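Local coordinates for alternansucrase (Leuconostoc mesenteroides, PDB 6HVG), which belongs to glycoside hydrolase family 70, combining a TIM-barrel-type domain and a bound calcium ion with beta-hairpin repeats of the choline-binding, cell-wall-binding type, at residues A[1292-1297]-A[1324-1329]; A[1313-1318]-A[1356-1361]. All blocks are in the same frame, centred on the assembly; numbering follows the deposited sequence.

Contact 1 of 2, residues A[1292-1297]-A[1324-1329]; sequences TGFISD and YYFDKD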
# COMPACT_ATOMS: atom_id res chain seq x y z
N THR A 1292 14.16 38.02 24.63
CA THR A 1292 14.11 36.57 24.59
C THR A 1292 15.00 35.96 25.64
O THR A 1292 16.12 36.40 25.83
CB THR A 1292 14.40 36.04 23.18
OG1 THR A 1292 14.30 34.62 23.14
CG2 THR A 1292 15.78 36.45 22.73
N GLY A 1293 14.50 34.92 26.31
CA GLY A 1293 15.29 34.22 27.28
C GLY A 1293 14.50 33.93 28.52
O GLY A 1293 13.31 34.30 28.63
N PHE A 1294 15.18 33.28 29.46
CA PHE A 1294 14.62 32.95 30.73
C PHE A 1294 15.00 34.04 31.74
O PHE A 1294 16.16 34.38 31.87
CB PHE A 1294 15.21 31.63 31.22
CG PHE A 1294 14.95 30.48 30.33
CD1 PHE A 1294 15.74 30.26 29.24
CD2 PHE A 1294 13.93 29.55 30.60
CE1 PHE A 1294 15.51 29.17 28.41
CE2 PHE A 1294 13.70 28.46 29.77
CZ PHE A 1294 14.48 28.28 28.67
N ILE A 1295 14.02 34.55 32.48
CA ILE A 1295 14.28 35.54 33.51
C ILE A 1295 13.59 35.12 34.80
O ILE A 1295 12.43 34.82 34.79
CB ILE A 1295 13.79 36.93 33.09
CG1 ILE A 1295 14.30 37.99 34.10
CG2 ILE A 1295 12.28 36.94 32.87
CD1 ILE A 1295 13.99 39.42 33.71
N SER A 1296 14.33 35.11 35.90
CA SER A 1296 13.77 34.81 37.21
C SER A 1296 13.17 36.05 37.82
O SER A 1296 13.62 37.17 37.57
CB SER A 1296 14.86 34.30 38.16
OG SER A 1296 15.00 32.90 38.13
N ASP A 1297 12.15 35.84 38.65
CA ASP A 1297 11.65 36.87 39.57
C ASP A 1297 11.29 36.23 40.94
O ASP A 1297 11.52 35.04 41.16
CB ASP A 1297 10.53 37.69 38.92
CG ASP A 1297 9.19 36.96 38.87
OD1 ASP A 1297 8.96 36.00 39.65
OD2 ASP A 1297 8.31 37.36 38.05
N TYR A 1324 10.73 22.26 29.54
CA TYR A 1324 10.03 22.92 30.65
C TYR A 1324 8.55 23.11 30.32
O TYR A 1324 8.18 23.19 29.15
CB TYR A 1324 10.66 24.29 30.90
CG TYR A 1324 12.15 24.24 31.09
CD1 TYR A 1324 13.00 24.30 30.00
CD2 TYR A 1324 12.70 24.10 32.35
CE1 TYR A 1324 14.36 24.24 30.16
CE2 TYR A 1324 14.06 24.04 32.52
CZ TYR A 1324 14.89 24.11 31.43
OH TYR A 1324 16.24 24.03 31.61
N TYR A 1325 7.72 23.19 31.36
CA TYR A 1325 6.33 23.59 31.18
C TYR A 1325 6.04 24.90 31.92
O TYR A 1325 6.36 25.05 33.09
CB TYR A 1325 5.39 22.50 31.69
CG TYR A 1325 3.96 22.92 31.59
CD1 TYR A 1325 3.36 23.11 30.35
CD2 TYR A 1325 3.22 23.18 32.71
CE1 TYR A 1325 2.06 23.56 30.25
CE2 TYR A 1325 1.91 23.62 32.61
CZ TYR A 1325 1.35 23.81 31.38
OH TYR A 1325 0.05 24.22 31.28
N PHE A 1326 5.44 25.85 31.21
CA PHE A 1326 5.05 27.12 31.77
C PHE A 1326 3.54 27.16 31.93
O PHE A 1326 2.81 26.97 30.94
CB PHE A 1326 5.54 28.29 30.88
CG PHE A 1326 7.02 28.49 30.93
CD1 PHE A 1326 7.85 27.65 30.24
CD2 PHE A 1326 7.58 29.49 31.69
CE1 PHE A 1326 9.22 27.81 30.30
CE2 PHE A 1326 8.95 29.65 31.75
CZ PHE A 1326 9.77 28.81 31.06
N ASP A 1327 3.08 27.43 33.15
CA ASP A 1327 1.65 27.42 33.49
C ASP A 1327 0.87 28.60 32.91
O ASP A 1327 1.44 29.47 32.25
CB ASP A 1327 1.45 27.30 35.01
CG ASP A 1327 2.00 28.49 35.81
OD1 ASP A 1327 1.98 29.63 35.29
OD2 ASP A 1327 2.42 28.30 36.97
N LYS A 1328 -0.43 28.61 33.15
CA LYS A 1328 -1.29 29.69 32.70
C LYS A 1328 -0.80 31.06 33.15
O LYS A 1328 -0.90 32.03 32.40
CB LYS A 1328 -2.69 29.48 33.23
CG LYS A 1328 -3.49 28.31 32.67
CD LYS A 1328 -4.84 28.20 33.38
CE LYS A 1328 -4.74 28.28 34.92
NZ LYS A 1328 -6.05 28.16 35.61
N ASP A 1329 -0.24 31.14 34.35
CA ASP A 1329 0.27 32.42 34.90
C ASP A 1329 1.58 32.91 34.30
O ASP A 1329 1.97 34.04 34.51
CB ASP A 1329 0.39 32.30 36.43
CG ASP A 1329 -0.97 32.12 37.12
OD1 ASP A 1329 -1.99 32.55 36.55
OD2 ASP A 1329 -1.02 31.55 38.22
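Tyr1324 and Phe1326 receive the ring of Phe1294 in a contact that joins strand 1294-1296 to a beta-hairpin of a putative cell wall binding repeat. The backbones stay well separated, with Phe1294 CA and Tyr1324 CA 11.0 Å apart as the closest such pair, so aromatic side chains alone bridge the gap. Tyr1324 opens the segment 1324-1329. One face of its ring takes the edge of Phe1294 in a T-shaped pair, with centroids 5.6 Å apart and planes at 62°; the nearest atoms are Phe1294 CE2 and Tyr1324 CD1, at 4.2 Å. Its hydroxyl is hydrogen-bonded to Asp1318 OD2, which ties the far end of the ring to its own hairpin. Phe1294 is buried and also stacks on Phe378. Its CG lies anti to the carbonyl carbon and beside the backbone N (chi1 -60°), with the bond from CA to CB directed at the other segment. Two residues on from Tyr1324, the Phe1326 side chain crosses that of Phe1294 at about a right angle, and CE2 of Phe1294 lies 4.2 Å from CZ of Phe1326, near the plane of the Phe1326 ring at its edge.

Contact 2 of 2, residues A[1313-1318]-A[1356-1361]; sequences DTFIED and YYFMPN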
# COMPACT_ATOMS: atom_id res chain seq x y z
N ASP A 1313 1.17 28.60 29.32
CA ASP A 1313 0.42 27.39 29.01
C ASP A 1313 1.03 26.72 27.78
O ASP A 1313 0.39 26.58 26.75
CB ASP A 1313 -1.06 27.74 28.81
CG ASP A 1313 -1.94 26.53 28.62
OD1 ASP A 1313 -1.60 25.43 29.12
OD2 ASP A 1313 -3.01 26.71 27.97
N THR A 1314 2.29 26.35 27.91
CA THR A 1314 3.04 25.81 26.79
C THR A 1314 4.31 25.12 27.27
O THR A 1314 4.83 25.45 28.33
CB THR A 1314 3.43 26.90 25.80
OG1 THR A 1314 3.84 26.31 24.58
CG2 THR A 1314 4.56 27.74 26.33
N PHE A 1315 4.78 24.18 26.49
CA PHE A 1315 6.05 23.50 26.75
C PHE A 1315 7.15 24.20 25.96
O PHE A 1315 6.92 24.64 24.85
CB PHE A 1315 5.95 22.03 26.33
CG PHE A 1315 5.26 21.16 27.33
CD1 PHE A 1315 3.88 21.02 27.35
CD2 PHE A 1315 6.00 20.45 28.26
CE1 PHE A 1315 3.26 20.18 28.27
CE2 PHE A 1315 5.40 19.62 29.17
CZ PHE A 1315 4.03 19.50 29.19
N ILE A 1316 8.32 24.33 26.54
CA ILE A 1316 9.42 25.08 25.94
C ILE A 1316 10.70 24.30 26.14
O ILE A 1316 10.95 23.74 27.22
CB ILE A 1316 9.61 26.47 26.59
CG1 ILE A 1316 8.41 27.39 26.34
CG2 ILE A 1316 10.88 27.15 26.08
CD1 ILE A 1316 8.29 27.90 24.90
N GLU A 1317 11.51 24.27 25.09
CA GLU A 1317 12.79 23.58 25.11
C GLU A 1317 13.93 24.58 25.07
O GLU A 1317 13.94 25.45 24.21
CB GLU A 1317 12.90 22.64 23.91
CG GLU A 1317 14.17 21.80 23.90
CD GLU A 1317 14.35 20.98 22.65
OE1 GLU A 1317 13.60 21.19 21.67
OE2 GLU A 1317 15.25 20.10 22.66
N ASP A 1318 14.90 24.44 25.96
CA ASP A 1318 16.04 25.34 25.96
C ASP A 1318 17.11 24.91 24.97
O ASP A 1318 16.95 23.93 24.26
CB ASP A 1318 16.59 25.56 27.41
CG ASP A 1318 17.44 24.39 27.93
OD1 ASP A 1318 18.08 23.67 27.15
OD2 ASP A 1318 17.48 24.24 29.17
N TYR A 1356 3.52 14.69 34.32
CA TYR A 1356 4.94 14.95 34.13
C TYR A 1356 5.68 15.02 35.44
O TYR A 1356 5.07 15.19 36.48
CB TYR A 1356 5.08 16.25 33.38
CG TYR A 1356 4.59 16.17 31.96
CD1 TYR A 1356 3.23 16.32 31.64
CD2 TYR A 1356 5.48 15.94 30.92
CE1 TYR A 1356 2.80 16.26 30.32
CE2 TYR A 1356 5.05 15.86 29.60
CZ TYR A 1356 3.73 16.04 29.31
OH TYR A 1356 3.34 15.97 28.02
N TYR A 1357 7.00 14.85 35.38
CA TYR A 1357 7.86 14.96 36.55
C TYR A 1357 8.86 16.12 36.37
O TYR A 1357 9.82 16.00 35.63
CB TYR A 1357 8.61 13.65 36.71
CG TYR A 1357 9.36 13.44 38.01
CD1 TYR A 1357 10.51 14.13 38.30
CD2 TYR A 1357 8.94 12.49 38.93
CE1 TYR A 1357 11.21 13.91 39.49
CE2 TYR A 1357 9.64 12.24 40.10
CZ TYR A 1357 10.75 12.96 40.39
OH TYR A 1357 11.43 12.70 41.56
N PHE A 1358 8.60 17.26 37.01
CA PHE A 1358 9.52 18.41 36.90
C PHE A 1358 10.44 18.52 38.11
O PHE A 1358 10.00 18.38 39.24
CB PHE A 1358 8.76 19.72 36.73
CG PHE A 1358 7.89 19.72 35.53
CD1 PHE A 1358 8.47 19.80 34.28
CD2 PHE A 1358 6.53 19.63 35.63
CE1 PHE A 1358 7.70 19.81 33.12
CE2 PHE A 1358 5.74 19.62 34.48
CZ PHE A 1358 6.33 19.70 33.22
N MET A 1359 11.72 18.80 37.86
CA MET A 1359 12.71 18.82 38.92
C MET A 1359 12.72 20.18 39.61
O MET A 1359 11.94 21.06 39.26
CB MET A 1359 14.07 18.43 38.34
CG MET A 1359 14.04 17.07 37.64
SD MET A 1359 15.69 16.39 37.47
CE MET A 1359 15.82 15.92 35.76
N PRO A 1360 13.53 20.36 40.65
CA PRO A 1360 13.48 21.66 41.33
C PRO A 1360 13.91 22.82 40.41
O PRO A 1360 13.48 23.95 40.63
CB PRO A 1360 14.46 21.50 42.48
CG PRO A 1360 14.64 20.04 42.67
CD PRO A 1360 14.42 19.41 41.33
N ASN A 1361 14.74 22.53 39.41
CA ASN A 1361 15.12 23.51 38.41
C ASN A 1361 14.22 23.49 37.19
O ASN A 1361 14.51 24.13 36.18
CB ASN A 1361 16.58 23.32 37.98
CG ASN A 1361 16.83 21.97 37.39
OD1 ASN A 1361 15.91 21.18 37.20
ND2 ASN A 1361 18.08 21.67 37.13
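Phe1315 reaches across to Tyr1356 and Phe1358, joining the hairpin of strands 1314-1317 and 1323-1326 to the next one, formed by strands 1342-1345 and 1354-1357. Such aromatic packing between consecutive hairpins fits the choline-binding type of repeat. Along the first segment, Asp1313 and Thr1314 both face Phe1326 of the paired strand, an arrangement that fits a G1 beta bulge at the start of the hairpin. Phe1315 then carries the whole contact from this side. Its CA lies 11.3 Å from Tyr1356 CA, and the two rings fill the gap from opposite directions, Phe1315 with CG beside its backbone N (chi1 -80°). CZ of Phe1315 sits over one face of the Tyr1356 ring, 3.5 Å above its plane and displaced toward the rim. The same CZ lies 3.6 Å from CE1 of Tyr1356 and 3.8 Å from its OH, so it is placed over the phenol end of that ring. Beside it, CE2 of Phe1315 comes 3.8 Å from CE2 of Tyr1356, and two neighbouring ring carbons thus share the approach. With centroids 4.9 Å apart and planes at 47°, the pair is oblique. Phe1358 meets Phe1315 with its ring edge: its CZ lies 4.2 Å from CE2 of Phe1315, which is near the plane of the Phe1358 ring. CE2 of Phe1315 therefore touches both partners, a face of the one and the edge of the other. The touching side chains are all buried, and Val1345 packs against each of the three. Tyr1356 OH is satisfied by the carbonyl of Arg1352, within its own hairpin, so the chemistry across the interface is that of dispersion and ring packing, with the tyrosine's polar end supplied locally.

From the N terminus the four segments come in the order 1292-1297, 1313-1318, 1324-1329 and 1356-1361, so the two contacts alternate along the chain and cross instead of nesting. Contact 1 closes a loop with 26 residues between its segments, contact 2 one with 37. Both use the hairpin of strands 1314-1317 and 1323-1326: strand 1323-1326 looks back, through contact 1, to hairpin 1294-1296/1301-1304, and strand 1314-1317 forward, through contact 2, to hairpin 1342-1345/1354-1357. The split is not clean, since Tyr1325 CB also packs on Phe1358 CZ. The contact centres are about 9 Å apart, and a backbone hydrogen bond from Tyr1324 N to Ile1316 O, 2.8 Å, links the two directly. Three successive hairpins are thereby joined through the middle one.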